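Long-range contacts in aminopeptidase N family protein (Idiomarina loihiensis L2TR, PDB 4FGM), which binds a zinc ion in a peptidase M61-type fold and probably acts as a metal-dependent aminopeptidase that trims peptides from their amino end: residues N26-L31 / R71-R76; G52-S57 / T82-V87; T174-I179 / R199-L204; A205-T210 / Y316-S321. All coordinates share one frame; numbering follows the deposited sequence.

Contact 1. Residues N26-L31 / R71-R76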
loop_
_atom_site.group_PDB
_atom_site.type_symbol
_atom_site.label_atom_id
_atom_site.label_comp_id
_atom_site.label_asym_id
_atom_site.label_seq_id
_atom_site.Cartn_x
_atom_site.Cartn_y
_atom_site.Cartn_z
ATOM N N ASN A 26 -7.704 -31.091 -20.943
ATOM C CA ASN A 26 -6.624 -31.872 -21.538
ATOM C C ASN A 26 -6.500 -33.157 -20.731
ATOM O O ASN A 26 -7.215 -33.339 -19.751
ATOM C CB ASN A 26 -5.308 -31.096 -21.507
ATOM C CG ASN A 26 -5.401 -29.765 -22.233
ATOM O OD1 ASN A 26 -6.037 -29.659 -23.285
ATOM N ND2 ASN A 26 -4.753 -28.744 -21.683
ATOM N N ASP A 27 -5.613 -34.052 -21.140
ATOM C CA ASP A 27 -5.445 -35.312 -20.422
ATOM C C ASP A 27 -4.958 -35.012 -19.017
ATOM O O ASP A 27 -3.915 -34.381 -18.845
ATOM C CB ASP A 27 -4.420 -36.201 -21.124
ATOM C CG ASP A 27 -4.294 -35.893 -22.598
ATOM O OD1 ASP A 27 -3.587 -34.917 -22.940
ATOM O OD2 ASP A 27 -4.906 -36.619 -23.409
ATOM N N GLU A 28 -5.706 -35.466 -18.015
ATOM C CA GLU A 28 -5.334 -35.224 -16.623
ATOM C C GLU A 28 -5.152 -33.712 -16.439
ATOM O O GLU A 28 -4.086 -33.242 -16.039
ATOM C CB GLU A 28 -4.028 -35.958 -16.292
ATOM C CG GLU A 28 -4.022 -37.454 -16.622
ATOM C CD GLU A 28 -4.948 -38.277 -15.733
ATOM O OE1 GLU A 28 -4.828 -38.180 -14.493
ATOM O OE2 GLU A 28 -5.788 -39.028 -16.273
ATOM N N GLN A 29 -6.207 -32.963 -16.753
ATOM C CA GLN A 29 -6.216 -31.503 -16.655
ATOM C C GLN A 29 -5.971 -31.031 -15.225
ATOM O O GLN A 29 -6.522 -31.592 -14.270
ATOM C CB GLN A 29 -7.568 -30.962 -17.151
ATOM C CG GLN A 29 -7.750 -29.455 -17.030
ATOM C CD GLN A 29 -6.907 -28.660 -18.015
ATOM O OE1 GLN A 29 -7.077 -28.766 -19.233
ATOM N NE2 GLN A 29 -5.999 -27.845 -17.488
ATOM N N GLU A 30 -5.150 -29.997 -15.083
ATOM C CA GLU A 30 -4.847 -29.448 -13.768
ATOM C C GLU A 30 -5.467 -28.072 -13.561
ATOM O O GLU A 30 -5.609 -27.291 -14.497
ATOM C CB GLU A 30 -3.329 -29.357 -13.553
ATOM C CG GLU A 30 -2.643 -30.710 -13.440
ATOM C CD GLU A 30 -1.138 -30.596 -13.283
ATOM O OE1 GLU A 30 -0.611 -29.461 -13.285
ATOM O OE2 GLU A 30 -0.482 -31.652 -13.156
ATOM N N LEU A 31 -5.829 -27.799 -12.313
ATOM C CA LEU A 31 -6.421 -26.529 -11.914
ATOM C C LEU A 31 -5.545 -26.000 -10.775
ATOM O O LEU A 31 -5.136 -26.766 -9.894
ATOM C CB LEU A 31 -7.851 -26.753 -11.404
ATOM C CG LEU A 31 -8.783 -27.576 -12.300
ATOM C CD1 LEU A 31 -10.054 -27.937 -11.547
ATOM C CD2 LEU A 31 -9.100 -26.793 -13.551
ATOM N N ARG A 71 -3.137 -26.993 -6.063
ATOM C CA ARG A 71 -3.327 -27.596 -7.374
ATOM C C ARG A 71 -4.149 -28.877 -7.355
ATOM O O ARG A 71 -3.943 -29.754 -6.510
ATOM C CB ARG A 71 -1.953 -27.853 -8.017
ATOM C CG ARG A 71 -1.984 -28.268 -9.492
ATOM C CD ARG A 71 -0.578 -28.281 -10.096
ATOM N NE ARG A 71 -0.018 -26.938 -10.215
ATOM C CZ ARG A 71 -0.083 -26.193 -11.310
ATOM N NH1 ARG A 71 -0.676 -26.659 -12.397
ATOM N NH2 ARG A 71 0.421 -24.969 -11.310
ATOM N N TRP A 72 -5.091 -28.964 -8.292
ATOM C CA TRP A 72 -5.952 -30.134 -8.418
ATOM C C TRP A 72 -5.771 -30.778 -9.790
ATOM O O TRP A 72 -5.401 -30.103 -10.758
ATOM C CB TRP A 72 -7.421 -29.736 -8.238
ATOM C CG TRP A 72 -7.810 -29.418 -6.831
ATOM C CD1 TRP A 72 -8.421 -30.249 -5.941
ATOM C CD2 TRP A 72 -7.601 -28.181 -6.147
ATOM N NE1 TRP A 72 -8.610 -29.605 -4.740
ATOM C CE2 TRP A 72 -8.115 -28.332 -4.841
ATOM C CE3 TRP A 72 -7.031 -26.955 -6.512
ATOM C CZ2 TRP A 72 -8.074 -27.306 -3.897
ATOM C CZ3 TRP A 72 -6.990 -25.934 -5.574
ATOM C CH2 TRP A 72 -7.511 -26.117 -4.281
ATOM N N GLN A 73 -6.033 -32.082 -9.865
ATOM C CA GLN A 73 -5.921 -32.815 -11.126
ATOM C C GLN A 73 -7.229 -33.559 -11.397
ATOM O O GLN A 73 -7.699 -34.337 -10.558
ATOM C CB GLN A 73 -4.757 -33.801 -11.073
ATOM C CG GLN A 73 -4.446 -34.446 -12.416
ATOM C CD GLN A 73 -3.209 -35.330 -12.373
ATOM O OE1 GLN A 73 -3.167 -36.333 -11.659
ATOM N NE2 GLN A 73 -2.194 -34.958 -13.141
ATOM N N LEU A 74 -7.809 -33.305 -12.569
ATOM C CA LEU A 74 -9.077 -33.911 -12.978
ATOM C C LEU A 74 -8.897 -35.219 -13.731
ATOM O O LEU A 74 -7.904 -35.408 -14.437
ATOM C CB LEU A 74 -9.853 -32.958 -13.893
ATOM C CG LEU A 74 -10.387 -31.622 -13.383
ATOM C CD1 LEU A 74 -10.793 -30.772 -14.574
ATOM C CD2 LEU A 74 -11.569 -31.847 -12.441
ATOM N N ALA A 75 -9.863 -36.119 -13.588
ATOM C CA ALA A 75 -9.809 -37.378 -14.315
ATOM C C ALA A 75 -10.113 -37.003 -15.770
ATOM O O ALA A 75 -10.707 -35.951 -16.036
ATOM C CB ALA A 75 -10.856 -38.342 -13.782
ATOM N N ARG A 76 -9.688 -37.847 -16.707
ATOM C CA ARG A 76 -9.915 -37.606 -18.131
ATOM C C ARG A 76 -11.394 -37.568 -18.490
ATOM O O ARG A 76 -12.213 -38.257 -17.876
ATOM C CB ARG A 76 -9.263 -38.708 -18.963
ATOM C CG ARG A 76 -7.760 -38.724 -18.952
ATOM C CD ARG A 76 -7.248 -40.040 -19.514
ATOM N NE ARG A 76 -5.800 -40.023 -19.683
ATOM C CZ ARG A 76 -5.174 -39.336 -20.630
ATOM N NH1 ARG A 76 -5.874 -38.614 -21.499
ATOM N NH2 ARG A 76 -3.850 -39.360 -20.704
#
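Leu31 and Trp72 form an antiparallel hydrogen-bonded pair: Trp72 N reaches Leu31 O at 2.7 Å, and Leu31 N gives the return bond to Trp72 O. Farther along, Leu74 N meets Gln29 O almost linearly (178°), carrying the pairing back to the residue just before strand 30-32. The apolar contacts lie on the Leu31 and Trp72 face, where Leu31 CD1 approaches Leu74 CG at 4.1 Å.

Charge gathers on the other face and at the loop end. Glu30, its chain extended beyond CG (chi2 178°), offers the anti side of OE1 to Arg71 NH1 at 2.9 Å; Arg71 also bridges to Glu116 and Glu295. Arg76 pairs with two acids. Glu28 OE2 stands 3.6 Å from Arg76 NE, well out of the guanidinium plane, so that pairing is purely electrostatic, while the Asp27 salt bridge is less sure, because the place of Arg76 NH1 is doubtful. Backbone bonds therefore set the register, and Glu30, Glu116 and Glu295 together probably more than offset the charge of Arg71, leaving the apolar face to Leu31 and Leu74.

Contact 2. Residues G52-S57 / T82-V87; sequences GLHAES and TVHYQV
His84 and His54 pair across the strands as antiparallel hydrogen-bonded partners, His54 N to His84 O and His84 N to His54 O both measuring 2.9 Å. Thr82 and Glu56 repeat the pattern two residues on, with Thr82 N to Glu56 O nearly linear at 179°.

The tight part is the apolar face: Ala55 and Val83 lie on this buried side, and Leu53 packs beside them. Leu53 CG meets Val83 CG1 at 3.9 Å, and Leu53 CD1 comes to 3.7 Å from Tyr85 CD1 as the two side chains run alongside each other.

The opposite face is more open to solvent and polar. His84 NE2 donates to the anti lone pair of Glu56 OE2 at 2.7 Å, the oxygen lying close to the imidazole plane, and His84 ND1 is hydrogen-bonded to Ser19 OG. With CG between the backbone N and the carbonyl carbon (chi1 57°), the exposed His54 ring is brought across the strand, where His84 CB sits over its face, 3.9 Å from the centroid; the two rings themselves barely overlap. A leucine in place of His84 would probably leave the Glu56 carboxylate without this N-H and Ser19 OG without its imidazole partner.

Strand 81-91 also pairs with strand 15-22, and strand 53-57 with strand 60-68, while Trp72 and Leu74 of strand 71-74 pack on Leu53 and Ala55.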
loop_
_atom_site.group_PDB
_atom_site.type_symbol
_atom_site.label_atom_id
_atom_site.label_comp_id
_atom_site.label_asym_id
_atom_site.label_seq_id
_atom_site.Cartn_x
_atom_site.Cartn_y
_atom_site.Cartn_z
ATOM N N GLY A 52 -14.850 -28.109 -0.100
ATOM C CA GLY A 52 -15.711 -29.076 -0.758
ATOM C C GLY A 52 -15.694 -29.065 -2.272
ATOM O O GLY A 52 -16.748 -29.042 -2.906
ATOM N N LEU A 53 -14.507 -29.088 -2.860
ATOM C CA LEU A 53 -14.406 -29.078 -4.314
ATOM C C LEU A 53 -14.711 -30.459 -4.892
ATOM O O LEU A 53 -14.272 -31.474 -4.356
ATOM C CB LEU A 53 -13.000 -28.628 -4.744
ATOM C CG LEU A 53 -12.698 -28.494 -6.244
ATOM C CD1 LEU A 53 -11.708 -27.370 -6.477
ATOM C CD2 LEU A 53 -12.151 -29.804 -6.788
ATOM N N HIS A 54 -15.503 -30.493 -5.957
ATOM C CA HIS A 54 -15.818 -31.743 -6.637
ATOM C C HIS A 54 -16.050 -31.428 -8.112
ATOM O O HIS A 54 -16.172 -30.261 -8.489
ATOM C CB HIS A 54 -17.027 -32.450 -6.011
ATOM C CG HIS A 54 -18.274 -31.632 -5.983
ATOM N ND1 HIS A 54 -18.465 -30.593 -5.095
ATOM C CD2 HIS A 54 -19.411 -31.713 -6.713
ATOM C CE1 HIS A 54 -19.666 -30.076 -5.276
ATOM N NE2 HIS A 54 -20.262 -30.738 -6.254
ATOM N N ALA A 55 -16.088 -32.450 -8.956
ATOM C CA ALA A 55 -16.258 -32.210 -10.384
ATOM C C ALA A 55 -17.308 -33.101 -10.999
ATOM O O ALA A 55 -17.680 -34.126 -10.431
ATOM C CB ALA A 55 -14.943 -32.414 -11.096
ATOM N N GLU A 56 -17.779 -32.708 -12.175
ATOM C CA GLU A 56 -18.792 -33.491 -12.863
ATOM C C GLU A 56 -18.665 -33.308 -14.362
ATOM O O GLU A 56 -18.242 -32.252 -14.838
ATOM C CB GLU A 56 -20.194 -33.072 -12.414
ATOM C CG GLU A 56 -20.623 -31.719 -12.947
ATOM C CD GLU A 56 -22.096 -31.447 -12.737
ATOM O OE1 GLU A 56 -22.917 -32.319 -13.093
ATOM O OE2 GLU A 56 -22.434 -30.357 -12.231
ATOM N N SER A 57 -19.023 -34.348 -15.102
ATOM C CA SER A 57 -18.963 -34.298 -16.549
ATOM C C SER A 57 -19.970 -35.269 -17.128
ATOM O O SER A 57 -20.091 -36.405 -16.671
ATOM C CB SER A 57 -17.560 -34.648 -17.045
ATOM O OG SER A 57 -17.434 -34.348 -18.425
ATOM N N THR A 82 -17.367 -29.451 -15.360
ATOM C CA THR A 82 -17.787 -28.390 -14.459
ATOM C C THR A 82 -17.225 -28.703 -13.073
ATOM O O THR A 82 -17.435 -29.788 -12.537
ATOM C CB THR A 82 -19.328 -28.295 -14.374
ATOM O OG1 THR A 82 -19.862 -28.047 -15.678
ATOM C CG2 THR A 82 -19.745 -27.151 -13.452
ATOM N N VAL A 83 -16.494 -27.750 -12.509
ATOM C CA VAL A 83 -15.892 -27.915 -11.190
ATOM C C VAL A 83 -16.647 -27.025 -10.211
ATOM O O VAL A 83 -16.853 -25.847 -10.476
ATOM C CB VAL A 83 -14.403 -27.511 -11.226
ATOM C CG1 VAL A 83 -13.738 -27.802 -9.888
ATOM C CG2 VAL A 83 -13.701 -28.255 -12.358
ATOM N N HIS A 84 -17.069 -27.596 -9.090
ATOM C CA HIS A 84 -17.815 -26.850 -8.081
ATOM C C HIS A 84 -17.044 -26.780 -6.769
ATOM O O HIS A 84 -16.418 -27.752 -6.360
ATOM C CB HIS A 84 -19.151 -27.533 -7.776
ATOM C CG HIS A 84 -20.039 -27.721 -8.964
ATOM N ND1 HIS A 84 -20.848 -26.720 -9.461
ATOM C CD2 HIS A 84 -20.285 -28.814 -9.725
ATOM C CE1 HIS A 84 -21.556 -27.190 -10.472
ATOM N NE2 HIS A 84 -21.233 -28.459 -10.653
ATOM N N TYR A 85 -17.094 -25.627 -6.112
ATOM C CA TYR A 85 -16.467 -25.467 -4.805
ATOM C C TYR A 85 -16.997 -24.226 -4.116
ATOM O O TYR A 85 -17.662 -23.392 -4.735
ATOM C CB TYR A 85 -14.927 -25.404 -4.887
ATOM C CG TYR A 85 -14.357 -24.367 -5.825
ATOM C CD1 TYR A 85 -14.141 -24.661 -7.171
ATOM C CD2 TYR A 85 -14.025 -23.086 -5.369
ATOM C CE1 TYR A 85 -13.606 -23.711 -8.044
ATOM C CE2 TYR A 85 -13.489 -22.119 -6.241
ATOM C CZ TYR A 85 -13.285 -22.445 -7.573
ATOM O OH TYR A 85 -12.772 -21.517 -8.452
ATOM N N GLN A 86 -16.729 -24.135 -2.818
ATOM C CA GLN A 86 -17.133 -22.986 -2.022
ATOM C C GLN A 86 -15.860 -22.279 -1.595
ATOM O O GLN A 86 -14.780 -22.881 -1.570
ATOM C CB GLN A 86 -17.884 -23.419 -0.770
ATOM C CG GLN A 86 -19.202 -24.092 -1.027
ATOM C CD GLN A 86 -20.037 -24.162 0.225
ATOM O OE1 GLN A 86 -19.628 -24.749 1.221
ATOM N NE2 GLN A 86 -21.213 -23.551 0.186
ATOM N N VAL A 87 -15.985 -21.005 -1.255
ATOM C CA VAL A 87 -14.835 -20.246 -0.808
ATOM C C VAL A 87 -15.184 -19.506 0.484
ATOM O O VAL A 87 -16.204 -18.805 0.548
ATOM C CB VAL A 87 -14.396 -19.236 -1.882
ATOM C CG1 VAL A 87 -13.176 -18.473 -1.408
ATOM C CG2 VAL A 87 -14.093 -19.964 -3.177
#

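Contact 3. Residues T174-I179 / R199-L204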
loop_
_atom_site.group_PDB
_atom_site.type_symbol
_atom_site.label_atom_id
_atom_site.label_comp_id
_atom_site.label_asym_id
_atom_site.label_seq_id
_atom_site.Cartn_x
_atom_site.Cartn_y
_atom_site.Cartn_z
ATOM N N THR A 174 -22.730 3.335 -2.165
ATOM C CA THR A 174 -22.930 4.745 -2.441
ATOM C C THR A 174 -22.030 4.935 -3.657
ATOM O O THR A 174 -20.846 4.595 -3.607
ATOM C CB THR A 174 -22.437 5.652 -1.282
ATOM O OG1 THR A 174 -23.210 5.392 -0.104
ATOM C CG2 THR A 174 -22.588 7.125 -1.652
ATOM N N ILE A 175 -22.585 5.447 -4.751
ATOM C CA ILE A 175 -21.803 5.633 -5.970
ATOM C C ILE A 175 -21.931 7.050 -6.513
ATOM O O ILE A 175 -23.028 7.515 -6.812
ATOM C CB ILE A 175 -22.257 4.644 -7.071
ATOM C CG1 ILE A 175 -22.239 3.210 -6.534
ATOM C CG2 ILE A 175 -21.348 4.762 -8.289
ATOM C CD1 ILE A 175 -22.811 2.181 -7.505
ATOM N N GLU A 176 -20.794 7.724 -6.638
ATOM C CA GLU A 176 -20.749 9.091 -7.141
ATOM C C GLU A 176 -19.794 9.145 -8.332
ATOM O O GLU A 176 -18.589 8.926 -8.194
ATOM C CB GLU A 176 -20.259 10.042 -6.047
ATOM C CG GLU A 176 -20.335 11.521 -6.405
ATOM C CD GLU A 176 -21.735 12.093 -6.265
ATOM O OE1 GLU A 176 -22.623 11.715 -7.058
ATOM O OE2 GLU A 176 -21.946 12.922 -5.353
ATOM N N GLU A 177 -20.346 9.444 -9.498
ATOM C CA GLU A 177 -19.570 9.523 -10.722
ATOM C C GLU A 177 -19.003 10.917 -10.971
ATOM O O GLU A 177 -19.542 11.911 -10.501
ATOM C CB GLU A 177 -20.449 9.102 -11.900
ATOM C CG GLU A 177 -20.035 7.797 -12.547
ATOM C CD GLU A 177 -21.189 6.830 -12.702
ATOM O OE1 GLU A 177 -22.267 7.259 -13.163
ATOM O OE2 GLU A 177 -21.014 5.639 -12.370
ATOM N N PHE A 178 -17.893 10.975 -11.695
ATOM C CA PHE A 178 -17.276 12.246 -12.049
ATOM C C PHE A 178 -16.385 12.067 -13.269
ATOM O O PHE A 178 -16.116 10.938 -13.679
ATOM C CB PHE A 178 -16.474 12.824 -10.874
ATOM C CG PHE A 178 -15.313 11.975 -10.421
ATOM C CD1 PHE A 178 -15.510 10.892 -9.571
ATOM C CD2 PHE A 178 -14.012 12.299 -10.800
ATOM C CE1 PHE A 178 -14.428 10.162 -9.079
ATOM C CE2 PHE A 178 -12.917 11.575 -10.315
ATOM C CZ PHE A 178 -13.126 10.501 -9.459
ATOM N N ILE A 179 -15.932 13.163 -13.868
ATOM C CA ILE A 179 -15.082 13.023 -15.043
ATOM C C ILE A 179 -13.781 13.804 -14.949
ATOM O O ILE A 179 -13.724 14.899 -14.396
ATOM C CB ILE A 179 -15.835 13.426 -16.351
ATOM C CG1 ILE A 179 -15.788 14.937 -16.557
ATOM C CG2 ILE A 179 -17.287 12.954 -16.293
ATOM C CD1 ILE A 179 -14.782 15.369 -17.617
ATOM N N ARG A 199 -17.988 16.770 -2.728
ATOM C CA ARG A 199 -16.724 17.420 -2.401
ATOM C C ARG A 199 -15.522 16.502 -2.619
ATOM O O ARG A 199 -14.541 16.910 -3.240
ATOM C CB ARG A 199 -16.767 17.926 -0.956
ATOM C CG ARG A 199 -15.619 18.822 -0.546
ATOM C CD ARG A 199 -14.464 18.029 0.011
ATOM N NE ARG A 199 -13.452 18.883 0.637
ATOM C CZ ARG A 199 -13.654 19.637 1.717
ATOM N NH1 ARG A 199 -14.841 19.660 2.314
ATOM N NH2 ARG A 199 -12.659 20.362 2.212
ATOM N N ILE A 200 -15.597 15.268 -2.125
ATOM C CA ILE A 200 -14.497 14.312 -2.279
ATOM C C ILE A 200 -14.266 14.018 -3.758
ATOM O O ILE A 200 -13.142 13.956 -4.237
ATOM C CB ILE A 200 -14.810 12.983 -1.535
ATOM C CG1 ILE A 200 -14.893 13.242 -0.029
ATOM C CG2 ILE A 200 -13.739 11.952 -1.813
ATOM C CD1 ILE A 200 -15.424 12.063 0.769
ATOM N N THR A 201 -15.360 13.849 -4.477
ATOM C CA THR A 201 -15.316 13.560 -5.893
ATOM C C THR A 201 -14.706 14.731 -6.662
ATOM O O THR A 201 -13.933 14.535 -7.602
ATOM C CB THR A 201 -16.739 13.222 -6.379
ATOM O OG1 THR A 201 -16.811 11.818 -6.661
ATOM C CG2 THR A 201 -17.124 14.030 -7.588
ATOM N N ALA A 202 -15.044 15.947 -6.247
ATOM C CA ALA A 202 -14.504 17.140 -6.885
ATOM C C ALA A 202 -12.990 17.178 -6.680
ATOM O O ALA A 202 -12.246 17.538 -7.596
ATOM C CB ALA A 202 -15.147 18.389 -6.300
ATOM N N ASP A 203 -12.525 16.810 -5.484
ATOM C CA ASP A 203 -11.087 16.798 -5.237
ATOM C C ASP A 203 -10.402 15.679 -6.028
ATOM O O ASP A 203 -9.298 15.870 -6.555
ATOM C CB ASP A 203 -10.780 16.642 -3.743
ATOM C CG ASP A 203 -11.104 17.894 -2.948
ATOM O OD1 ASP A 203 -11.116 18.990 -3.551
ATOM O OD2 ASP A 203 -11.331 17.786 -1.724
ATOM N N LEU A 204 -11.048 14.514 -6.117
ATOM C CA LEU A 204 -10.463 13.407 -6.866
ATOM C C LEU A 204 -10.323 13.797 -8.341
ATOM O O LEU A 204 -9.334 13.441 -8.999
ATOM C CB LEU A 204 -11.312 12.137 -6.723
ATOM C CG LEU A 204 -11.291 11.468 -5.338
ATOM C CD1 LEU A 204 -12.200 10.233 -5.330
ATOM C CD2 LEU A 204 -9.848 11.077 -4.980
#
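Phe178 and Thr201 bury the most surface here, nearly 80 Å² each, and their side chains slide past each other in opposite directions. Thr201 CG2 lies 3.6 Å from Phe178 CB, while Thr201 OG1 comes to 3.3 Å from Phe178 CD1. The backbone oxygen of Thr201 stands over one face of the ring, 3.9 Å above its plane and displaced toward the rim. A chi1 of 62° carries the Phe178 ring obliquely across the helix, bringing Phe178 CZ to 3.7 Å from Leu204 CB.

Leu204 is third in buried area, and its side chain crosses that of Phe178 at about a right angle. No hydrogen bond joins 174-179 to 199-204; the carboxylate of Glu176, whose CG passes 3.5 Å from Thr201 OG1, instead bonds Thr197 at the start of the same helix. Replacing Phe178 by alanine would probably open a gap beside Leu204 CB and leave Thr201 CG2 with less to pack against.

Strand 174-179 and helix 199-204 run 29° apart, their axes 8.5 Å from one another. The strand forms an outermost member of a five-stranded mixed sheet beside strand 183-190, and Leu204 also touches Cys271 of helix 262-277, which carries the zinc-binding histidines His273 and His277.

Contact 4. Residues A205-T210 / Y316-S321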
loop_
_atom_site.group_PDB
_atom_site.type_symbol
_atom_site.label_atom_id
_atom_site.label_comp_id
_atom_site.label_asym_id
_atom_site.label_seq_id
_atom_site.Cartn_x
_atom_site.Cartn_y
_atom_site.Cartn_z
ATOM N N ALA A 205 -11.307 14.536 -8.851
ATOM C CA ALA A 205 -11.272 14.981 -10.240
ATOM C C ALA A 205 -10.008 15.808 -10.458
ATOM O O ALA A 205 -9.325 15.652 -11.470
ATOM C CB ALA A 205 -12.508 15.815 -10.571
ATOM N N LYS A 206 -9.697 16.684 -9.506
ATOM C CA LYS A 206 -8.503 17.512 -9.608
ATOM C C LYS A 206 -7.247 16.654 -9.594
ATOM O O LYS A 206 -6.392 16.774 -10.478
ATOM C CB LYS A 206 -8.450 18.544 -8.470
ATOM C CG LYS A 206 -9.119 19.862 -8.819
ATOM C CD LYS A 206 -8.791 20.973 -7.826
ATOM C CE LYS A 206 -9.704 20.947 -6.612
ATOM N NZ LYS A 206 -9.419 22.089 -5.693
ATOM N N ILE A 207 -7.134 15.787 -8.594
ATOM C CA ILE A 207 -5.974 14.915 -8.500
ATOM C C ILE A 207 -5.813 14.097 -9.785
ATOM O O ILE A 207 -4.728 14.047 -10.372
ATOM C CB ILE A 207 -6.106 13.955 -7.305
ATOM C CG1 ILE A 207 -6.099 14.758 -6.000
ATOM C CG2 ILE A 207 -4.987 12.935 -7.327
ATOM C CD1 ILE A 207 -6.499 13.959 -4.780
ATOM N N CYS A 208 -6.901 13.471 -10.224
ATOM C CA CYS A 208 -6.878 12.648 -11.430
ATOM C C CYS A 208 -6.499 13.402 -12.704
ATOM O O CYS A 208 -5.708 12.906 -13.510
ATOM C CB CYS A 208 -8.231 11.958 -11.617
ATOM S SG CYS A 208 -8.546 10.664 -10.396
ATOM N N GLU A 209 -7.063 14.590 -12.898
ATOM C CA GLU A 209 -6.727 15.364 -14.083
ATOM C C GLU A 209 -5.243 15.707 -14.057
ATOM O O GLU A 209 -4.563 15.631 -15.081
ATOM C CB GLU A 209 -7.588 16.625 -14.172
ATOM C CG GLU A 209 -8.976 16.322 -14.714
ATOM C CD GLU A 209 -9.895 17.525 -14.746
ATOM O OE1 GLU A 209 -9.990 18.232 -13.718
ATOM O OE2 GLU A 209 -10.540 17.747 -15.795
ATOM N N THR A 210 -4.734 16.058 -12.881
ATOM C CA THR A 210 -3.318 16.375 -12.752
ATOM C C THR A 210 -2.471 15.193 -13.212
ATOM O O THR A 210 -1.467 15.369 -13.898
ATOM C CB THR A 210 -2.963 16.718 -11.296
ATOM O OG1 THR A 210 -3.595 17.950 -10.939
ATOM C CG2 THR A 210 -1.476 16.856 -11.119
ATOM N N TYR A 316 3.117 14.771 -3.046
ATOM C CA TYR A 316 3.519 15.911 -3.859
ATOM C C TYR A 316 2.424 16.374 -4.826
ATOM O O TYR A 316 2.117 17.566 -4.901
ATOM C CB TYR A 316 4.801 15.571 -4.625
ATOM C CG TYR A 316 5.335 16.720 -5.445
ATOM C CD1 TYR A 316 5.660 17.940 -4.844
ATOM C CD2 TYR A 316 5.487 16.605 -6.829
ATOM C CE1 TYR A 316 6.114 19.017 -5.602
ATOM C CE2 TYR A 316 5.942 17.674 -7.596
ATOM C CZ TYR A 316 6.254 18.879 -6.980
ATOM O OH TYR A 316 6.695 19.938 -7.743
ATOM N N LEU A 317 1.831 15.435 -5.557
ATOM C CA LEU A 317 0.770 15.779 -6.506
ATOM C C LEU A 317 -0.444 16.389 -5.802
ATOM O O LEU A 317 -1.256 17.074 -6.424
ATOM C CB LEU A 317 0.353 14.541 -7.305
ATOM C CG LEU A 317 1.435 14.005 -8.249
ATOM C CD1 LEU A 317 0.847 12.884 -9.096
ATOM C CD2 LEU A 317 1.957 15.140 -9.146
ATOM N N LEU A 318 -0.563 16.134 -4.502
ATOM C CA LEU A 318 -1.665 16.673 -3.715
ATOM C C LEU A 318 -1.472 18.183 -3.558
ATOM O O LEU A 318 -2.442 18.949 -3.493
ATOM C CB LEU A 318 -1.703 15.986 -2.347
ATOM C CG LEU A 318 -2.985 15.244 -1.943
ATOM C CD1 LEU A 318 -3.464 14.302 -3.041
ATOM C CD2 LEU A 318 -2.704 14.463 -0.679
ATOM N N HIS A 319 -0.214 18.609 -3.500
ATOM C CA HIS A 319 0.107 20.031 -3.374
ATOM C C HIS A 319 0.098 20.661 -4.759
ATOM O O HIS A 319 -0.368 21.786 -4.943
ATOM C CB HIS A 319 1.492 20.230 -2.759
ATOM C CG HIS A 319 2.009 21.630 -2.888
ATOM N ND1 HIS A 319 1.426 22.700 -2.246
ATOM C CD2 HIS A 319 3.029 22.137 -3.620
ATOM C CE1 HIS A 319 2.064 23.812 -2.578
ATOM N NE2 HIS A 319 3.038 23.497 -3.410
ATOM N N THR A 320 0.618 19.912 -5.725
ATOM C CA THR A 320 0.704 20.358 -7.109
ATOM C C THR A 320 -0.665 20.597 -7.738
ATOM O O THR A 320 -0.815 21.443 -8.615
ATOM C CB THR A 320 1.495 19.336 -7.944
ATOM O OG1 THR A 320 2.690 19.952 -8.423
ATOM C CG2 THR A 320 0.685 18.831 -9.107
ATOM N N SER A 321 -1.663 19.848 -7.286
ATOM C CA SER A 321 -3.009 19.999 -7.806
ATOM C C SER A 321 -3.757 21.034 -6.983
ATOM O O SER A 321 -4.919 21.335 -7.256
ATOM C CB SER A 321 -3.740 18.660 -7.755
ATOM O OG SER A 321 -3.664 18.115 -6.451
#
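Ile207 and Ser321 bring the backbones closest, their CA atoms 5.9 Å apart, where helix 205-210 crosses helix 316-320 at 104° with 9.6 Å between the axes. Such a steep crossing limits the contact to a few residues on each helix, and no hydrogen bond spans it.

Thr210 makes two approaches from its separate branches. CG2, anti to the backbone N, meets Thr320 CG2 at 3.6 Å, whereas OG1 comes to 3.3 Å from Ser321 CB. That hydroxyl is already engaged within its own helix, donating to Lys206 O from above the carbonyl plane, while Thr210 N reaches the same oxygen from the opposite face.

Ser321 behaves similarly. A chi1 of 53° folds its OG back toward the helix, where it donates to Leu317 O at 2.6 Å and lies in that carbonyl plane. Both hydroxyls thus donate within their own segments, although Thr210 OG1 still touches Ser321 CB.

On the buried side, Ile207 CD1 touches Leu318 CD1 at 3.5 Å, the side chains meeting at a slant. At the exposed rim, Lys206 CD passes 3.9 Å from Ser321 O.

Helix 262-277 packs against both helices: Leu318 touches its Ser269, and Ile207 and Leu317 share its Cys272. In the loop after helix 308-320, Ile323 extends the contact by touching Lys206 and Ile207.

Overall arrangement
Contacts 1 and 2 lie in the N-terminal beta region and touch through apolar side chains: Leu74 CD2 lies 3.7 Å from Ala55 CB, and Leu31 packs on Val83. Each combines backbone pairing and a buried apolar face with charged or polar groups toward the surface. Contacts 3 and 4 sit about 41 to 50 Å away, centre to centre, and share helix 197-215, Phe178 of one meeting Ala205 of the other. Neither has a hydrogen bond between its segments. Contact 3 is largely buried, contact 4 only partly so. Both border helix 262-277 near the zinc site, whereas contacts 1 and 2 are remote from it.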